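Local coordinates for protein DELTA1-pyrroline-2-carboxylate reductase (PDB 6T3E) that reduces Delta1-pyrroline-2-carboxylate to L-proline with NADH as cofactor, a reaction linked to L-hydroxyproline metabolism in an archaeon, at residues V207-A210 / R211-T214; E254-S257 / E258-R261; Y335-A338 / L339-V343. One frame throughout, in Å; residues are numbered along the deposited sequence.

Contact 1: V207-A210 / R211-T214; sequences VESA and REAT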
loop_
_atom_site.group_PDB
_atom_site.type_symbol
_atom_site.label_atom_id
_atom_site.label_comp_id
_atom_site.label_asym_id
_atom_site.label_seq_id
_atom_site.Cartn_x
_atom_site.Cartn_y
_atom_site.Cartn_z
ATOM N N VAL B 207 -19.531 4.864 -34.353
ATOM C CA VAL B 207 -19.682 6.180 -34.965
ATOM C C VAL B 207 -18.275 6.786 -35.111
ATOM O O VAL B 207 -17.307 6.313 -34.509
ATOM C CB VAL B 207 -20.622 7.110 -34.154
ATOM C CG1 VAL B 207 -21.976 6.482 -33.962
ATOM C CG2 VAL B 207 -19.999 7.481 -32.810
ATOM N N GLU B 208 -18.168 7.867 -35.900
ATOM C CA GLU B 208 -16.879 8.379 -36.367
ATOM C C GLU B 208 -16.614 9.799 -35.872
ATOM O O GLU B 208 -15.849 10.549 -36.494
ATOM C CB GLU B 208 -16.833 8.306 -37.905
ATOM C CG GLU B 208 -15.446 8.167 -38.517
ATOM C CD GLU B 208 -14.696 6.980 -37.945
ATOM O OE1 GLU B 208 -15.217 5.824 -37.983
ATOM O OE2 GLU B 208 -13.566 7.221 -37.481
ATOM N N SER B 209 -17.182 10.162 -34.727
ATOM C CA SER B 209 -16.780 11.373 -34.018
ATOM C C SER B 209 -17.310 11.311 -32.590
ATOM O O SER B 209 -18.388 10.764 -32.334
ATOM C CB SER B 209 -17.284 12.667 -34.683
ATOM O OG SER B 209 -18.689 12.670 -34.794
ATOM N N ALA B 210 -16.538 11.886 -31.657
ATOM C CA ALA B 210 -17.012 12.003 -30.280
ATOM C C ALA B 210 -18.261 12.871 -30.196
ATOM O O ALA B 210 -19.127 12.627 -29.344
ATOM C CB ALA B 210 -15.906 12.574 -29.386
ATOM N N ARG B 211 -18.392 13.856 -31.097
ATOM C CA ARG B 211 -19.567 14.723 -31.100
ATOM C C ARG B 211 -20.843 13.914 -31.281
ATOM O O ARG B 211 -21.816 14.087 -30.533
ATOM C CB ARG B 211 -19.444 15.760 -32.216
ATOM C CG ARG B 211 -20.602 16.741 -32.308
ATOM C CD ARG B 211 -20.131 18.122 -32.777
ATOM N NE ARG B 211 -21.136 19.159 -32.548
ATOM C CZ ARG B 211 -21.345 20.205 -33.340
ATOM N NH1 ARG B 211 -20.616 20.382 -34.432
ATOM N NH2 ARG B 211 -22.286 21.087 -33.031
ATOM N N GLU B 212 -20.848 13.000 -32.247
ATOM C CA GLU B 212 -22.052 12.231 -32.544
ATOM C C GLU B 212 -22.436 11.320 -31.385
ATOM O O GLU B 212 -23.617 11.219 -31.035
ATOM C CB GLU B 212 -21.851 11.414 -33.824
ATOM C CG GLU B 212 -23.073 10.622 -34.234
ATOM C CD GLU B 212 -22.854 9.869 -35.518
ATOM O OE1 GLU B 212 -23.666 8.972 -35.838
ATOM O OE2 GLU B 212 -21.854 10.178 -36.205
ATOM N N ALA B 213 -21.460 10.635 -30.787
ATOM C CA ALA B 213 -21.766 9.762 -29.659
ATOM C C ALA B 213 -22.325 10.557 -28.489
ATOM O O ALA B 213 -23.217 10.083 -27.781
ATOM C CB ALA B 213 -20.520 8.990 -29.232
ATOM N N THR B 214 -21.829 11.781 -28.283
ATOM C CA THR B 214 -22.316 12.598 -27.175
ATOM C C THR B 214 -23.717 13.144 -27.453
ATOM O O THR B 214 -24.586 13.117 -26.573
ATOM C CB THR B 214 -21.323 13.730 -26.906
ATOM O OG1 THR B 214 -20.023 13.171 -26.676
ATOM C CG2 THR B 214 -21.740 14.563 -25.698
#
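Glu212 reaches back from the first turn of its helix to Ser209 and Val207. Glu212 CB lies 3.5 Å from Ser209 OG, the N-cap hydroxyl, which accepts a weak bond from Glu212 N at 3.4 Å. CG stands anti to the backbone N (chi1 -178°) and the chain stays extended, which carries the carboxylate out to Val207. There Glu212 CD lies 3.8 Å from Val207 CB, and Glu212 OE1 meets Val207 CG1 at 3.5 Å, the two side chains crossing obliquely. The polar end has its main partner elsewhere, since OE1 forms a salt bridge with Lys216 one turn on. Replacing Glu212 by an alanine would probably leave Lys216 without this carboxylate and uncover one side of Val207. The other methyl, Val207 CG2, packs on Ala213 CB at 3.9 Å. At the next step along the helix, Ala210 O accepts twice, from Thr214 N at 3.0 Å and Thr214 OG1 at 2.9 Å, from opposite faces of its carbonyl plane. The Ala210 side chain lies about 6 Å from the bound NADH. The contact joins the end of strand 203-206, outermost of this chain's parallel sheet, to helix 210-215, and Val207 and Ala210 rest on strand 178-182.

Contact 2: E254-S257 / E258-R261; sequences ELDS and ETVR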
loop_
_atom_site.group_PDB
_atom_site.type_symbol
_atom_site.label_atom_id
_atom_site.label_comp_id
_atom_site.label_asym_id
_atom_site.label_seq_id
_atom_site.Cartn_x
_atom_site.Cartn_y
_atom_site.Cartn_z
ATOM N N GLU B 254 -10.601 14.404 -19.561
ATOM C CA GLU B 254 -11.303 14.027 -20.781
ATOM C C GLU B 254 -12.592 14.820 -20.974
ATOM O O GLU B 254 -13.235 14.687 -22.019
ATOM C CB GLU B 254 -11.608 12.510 -20.789
ATOM C CG GLU B 254 -12.565 12.005 -19.668
ATOM C CD GLU B 254 -12.494 10.474 -19.381
ATOM O OE1 GLU B 254 -12.150 9.674 -20.275
ATOM O OE2 GLU B 254 -12.787 10.064 -18.235
ATOM N N LEU B 255 -12.977 15.648 -20.007
ATOM C CA LEU B 255 -14.158 16.498 -20.099
ATOM C C LEU B 255 -13.719 17.950 -20.050
ATOM O O LEU B 255 -12.933 18.333 -19.178
ATOM C CB LEU B 255 -15.132 16.213 -18.958
ATOM C CG LEU B 255 -15.152 14.759 -18.493
ATOM C CD1 LEU B 255 -15.944 14.613 -17.194
ATOM C CD2 LEU B 255 -15.743 13.903 -19.592
ATOM N N ASP B 256 -14.242 18.768 -20.955
ATOM C CA ASP B 256 -13.914 20.184 -20.886
ATOM C C ASP B 256 -14.612 20.832 -19.687
ATOM O O ASP B 256 -15.468 20.238 -19.023
ATOM C CB ASP B 256 -14.266 20.891 -22.198
ATOM C CG ASP B 256 -15.760 21.003 -22.437
ATOM O OD1 ASP B 256 -16.537 20.249 -21.813
ATOM O OD2 ASP B 256 -16.157 21.847 -23.276
ATOM N N SER B 257 -14.196 22.060 -19.383
ATOM C CA SER B 257 -14.739 22.744 -18.216
ATOM C C SER B 257 -16.242 22.953 -18.339
ATOM O O SER B 257 -16.957 22.942 -17.329
ATOM C CB SER B 257 -14.018 24.076 -18.023
ATOM O OG SER B 257 -12.622 23.872 -17.899
ATOM N N GLU B 258 -16.745 23.104 -19.565
ATOM C CA GLU B 258 -18.179 23.312 -19.752
ATOM C C GLU B 258 -18.983 22.094 -19.306
ATOM O O GLU B 258 -20.063 22.240 -18.719
ATOM C CB GLU B 258 -18.472 23.646 -21.215
ATOM C CG GLU B 258 -19.951 23.779 -21.551
ATOM C CD GLU B 258 -20.613 24.920 -20.808
ATOM O OE1 GLU B 258 -19.888 25.803 -20.303
ATOM O OE2 GLU B 258 -21.863 24.944 -20.737
ATOM N N THR B 259 -18.474 20.887 -19.579
ATOM C CA THR B 259 -19.178 19.670 -19.190
ATOM C C THR B 259 -19.362 19.583 -17.674
ATOM O O THR B 259 -20.463 19.284 -17.190
ATOM C CB THR B 259 -18.413 18.448 -19.708
ATOM O OG1 THR B 259 -18.367 18.480 -21.141
ATOM C CG2 THR B 259 -19.080 17.158 -19.242
ATOM N N VAL B 260 -18.306 19.878 -16.913
ATOM C CA VAL B 260 -18.387 19.782 -15.460
ATOM C C VAL B 260 -19.320 20.852 -14.903
ATOM O O VAL B 260 -20.222 20.555 -14.112
ATOM C CB VAL B 260 -16.983 19.867 -14.831
ATOM C CG1 VAL B 260 -17.050 19.581 -13.342
ATOM C CG2 VAL B 260 -16.034 18.891 -15.513
ATOM N N ARG B 261 -19.128 22.109 -15.320
ATOM C CA ARG B 261 -19.958 23.190 -14.794
ATOM C C ARG B 261 -21.428 22.966 -15.105
ATOM O O ARG B 261 -22.295 23.246 -14.270
ATOM C CB ARG B 261 -19.512 24.541 -15.355
ATOM C CG ARG B 261 -20.113 25.733 -14.607
ATOM C CD ARG B 261 -20.430 26.900 -15.531
ATOM N NE ARG B 261 -21.787 26.849 -16.081
ATOM C CZ ARG B 261 -22.065 26.573 -17.353
ATOM N NH1 ARG B 261 -21.077 26.323 -18.199
ATOM N NH2 ARG B 261 -23.324 26.541 -17.782
#
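This is a helix N-cap: Asp256 precedes helix 257-262, and its carboxylate takes up an amide of the first turn. Asp256 CG lies between its own backbone N and carbonyl carbon (chi1 70°), a torsion that folds the carboxylate over the start of the helix. Asp256 and Thr259 cross at about a right angle, and the cap is supplemented by a weak bond from Thr259 N to Asp256 O. The second oxygen, OD2, is bound by Gly233 N, so the cap also ties the helix start to a loop; the two bonds to OD1 and the one to OD2 together limit rotation of the carboxylate. Leu255 CB packs against Thr259 CB at 4.0 Å, while Val260 touches Ile280 of helix 278-286. The regular helical bonding begins with Arg261 N to Ser257 O, at 3.1 Å. Ser257 OG turns instead to Glu286, on helix 278-286. Within the first turn the bent chain of Glu258 brings its carboxylate to the guanidinium group of Arg261; the salt bridge modelled between Arg261 NH1 and Glu258 OE1 is too short for its details to be trusted. The capping oxygen itself is held more clearly. Asp256 OD1 accepts from Thr259 N at 3.0 Å and from Thr259 OG1 at 2.6 Å, so one oxygen grips both backbone and side chain of the same residue. The two donors arrive differently: the hydroxyl meets Asp256 OD1 nearly along the C-O axis, whereas the amide stands above the carboxylate plane, 47° out of it.

Contact 3: Y335-A338 / L339-V343; sequences YEKA and LEHGV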
loop_
_atom_site.group_PDB
_atom_site.type_symbol
_atom_site.label_atom_id
_atom_site.label_comp_id
_atom_site.label_asym_id
_atom_site.label_seq_id
_atom_site.Cartn_x
_atom_site.Cartn_y
_atom_site.Cartn_z
ATOM N N TYR B 335 -13.476 -14.112 -2.819
ATOM C CA TYR B 335 -12.762 -15.065 -1.977
ATOM C C TYR B 335 -13.718 -16.051 -1.317
ATOM O O TYR B 335 -13.474 -17.264 -1.313
ATOM C CB TYR B 335 -11.953 -14.311 -0.925
ATOM C CG TYR B 335 -11.369 -15.169 0.166
ATOM C CD1 TYR B 335 -10.252 -15.959 -0.072
ATOM C CD2 TYR B 335 -11.935 -15.191 1.442
ATOM C CE1 TYR B 335 -9.705 -16.748 0.928
ATOM C CE2 TYR B 335 -11.391 -15.970 2.451
ATOM C CZ TYR B 335 -10.275 -16.745 2.184
ATOM O OH TYR B 335 -9.714 -17.513 3.166
ATOM N N GLU B 336 -14.838 -15.553 -0.785
ATOM C CA GLU B 336 -15.746 -16.447 -0.082
ATOM C C GLU B 336 -16.484 -17.376 -1.043
ATOM O O GLU B 336 -16.861 -18.487 -0.658
ATOM C CB GLU B 336 -16.728 -15.632 0.758
ATOM C CG GLU B 336 -16.118 -15.039 2.028
ATOM C CD GLU B 336 -17.136 -14.248 2.829
ATOM O OE1 GLU B 336 -18.347 -14.395 2.555
ATOM O OE2 GLU B 336 -16.735 -13.478 3.728
ATOM N N LYS B 337 -16.682 -16.961 -2.294
ATOM C CA LYS B 337 -17.287 -17.866 -3.263
ATOM C C LYS B 337 -16.300 -18.940 -3.700
ATOM O O LYS B 337 -16.708 -20.071 -3.998
ATOM C CB LYS B 337 -17.796 -17.075 -4.463
ATOM C CG LYS B 337 -19.209 -16.561 -4.275
ATOM C CD LYS B 337 -19.587 -15.631 -5.408
ATOM C CE LYS B 337 -20.985 -15.924 -5.895
ATOM N NZ LYS B 337 -20.924 -16.790 -7.099
ATOM N N ALA B 338 -15.003 -18.618 -3.710
ATOM C CA ALA B 338 -14.005 -19.623 -4.049
ATOM C C ALA B 338 -13.988 -20.734 -3.014
ATOM O O ALA B 338 -13.930 -21.917 -3.365
ATOM C CB ALA B 338 -12.624 -18.978 -4.154
ATOM N N LEU B 339 -14.086 -20.375 -1.735
ATOM C CA LEU B 339 -14.117 -21.395 -0.696
ATOM C C LEU B 339 -15.331 -22.298 -0.861
ATOM O O LEU B 339 -15.209 -23.530 -0.836
ATOM C CB LEU B 339 -14.111 -20.736 0.680
ATOM C CG LEU B 339 -12.931 -19.807 0.977
ATOM C CD1 LEU B 339 -13.133 -19.150 2.327
ATOM C CD2 LEU B 339 -11.584 -20.535 0.912
ATOM N N GLU B 340 -16.500 -21.699 -1.101
ATOM C CA GLU B 340 -17.726 -22.472 -1.262
ATOM C C GLU B 340 -17.708 -23.286 -2.555
ATOM O O GLU B 340 -18.353 -24.338 -2.633
ATOM C CB GLU B 340 -18.922 -21.513 -1.224
ATOM C CG GLU B 340 -20.315 -22.121 -1.339
ATOM C CD GLU B 340 -21.346 -21.117 -1.874
ATOM O OE1 GLU B 340 -20.941 -20.076 -2.447
ATOM O OE2 GLU B 340 -22.566 -21.363 -1.719
ATOM N N HIS B 341 -16.936 -22.863 -3.556
ATOM C CA HIS B 341 -16.903 -23.558 -4.834
ATOM C C HIS B 341 -15.690 -24.460 -4.994
ATOM O O HIS B 341 -15.665 -25.278 -5.921
ATOM C CB HIS B 341 -16.916 -22.540 -5.982
ATOM C CG HIS B 341 -18.274 -22.008 -6.313
ATOM N ND1 HIS B 341 -18.919 -21.073 -5.533
ATOM C CD2 HIS B 341 -19.106 -22.272 -7.349
ATOM C CE1 HIS B 341 -20.092 -20.787 -6.070
ATOM N NE2 HIS B 341 -20.228 -21.499 -7.174
ATOM N N GLY B 342 -14.744 -24.409 -4.060
ATOM C CA GLY B 342 -13.510 -25.168 -4.180
ATOM C C GLY B 342 -12.622 -24.706 -5.312
ATOM O O GLY B 342 -11.946 -25.525 -5.939
ATOM N N VAL B 343 -12.597 -23.409 -5.582
ATOM C CA VAL B 343 -11.839 -22.827 -6.685
ATOM C C VAL B 343 -10.586 -22.167 -6.128
ATOM O O VAL B 343 -10.605 -21.568 -5.047
ATOM C CB VAL B 343 -12.720 -21.833 -7.467
ATOM C CG1 VAL B 343 -11.899 -20.890 -8.293
ATOM C CG2 VAL B 343 -13.694 -22.596 -8.349
#
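Two nitrogens of one histidine converge on Lys337 O at the last turn of the helix: His341 ND1 bonds to it at 2.9 Å, and His341 N adds a weak bond. The ring places ND1 there because CG lies anti to the carbonyl carbon, beside the backbone N (chi1 -81°), and the oxygen sits at the ring edge, 17° out of its plane. Here the helix ends in a Schellman motif. Gly342, with positive phi (67°), is the C-prime residue; Val343 N reaches back to Ala338 O at 3.0 Å, and Gly342 N makes a weak bond to Leu339 O. The reversal also brings Val343 CB to 4.4 Å from Ala338 CB, an apolar contact across the motif. One turn earlier, Leu339 CD1 touches Tyr335 CE2 at 3.6 Å, while its CG lies over one face of the ring, offset toward the rim. Lys337 points its ammonium group elsewhere, to Leu36 O. Helix 324-341 thus closes against the mixed sheet and helix 30-36: Tyr335 rests on strands 26-28 and 121-126, Leu339 on Leu26 of the former, and Ala338 and Val343 on Leu28 beside helix 30-36.

Overall arrangement
Along the chain the three contacts come in series, contact 1 first and contact 3 last. Contacts 1 and 2 are helix starts at the parallel sheet, on the same side of the chain's centre, with their own centres 16 Å apart and nearest atoms about 7 Å apart. The loop around 230-236 lies between them, with Val230 touched by Ala210 and Ile236 by both Thr214 and Thr259. Contact 3 is a helix end on the opposite side, its centre 43 Å from either of the others, against the mixed sheet. Contacts 1 and 2 thus belong to the cofactor-binding half, consistent with a Rossmann-type domain, and contact 3 to the half built on the mixed sheet.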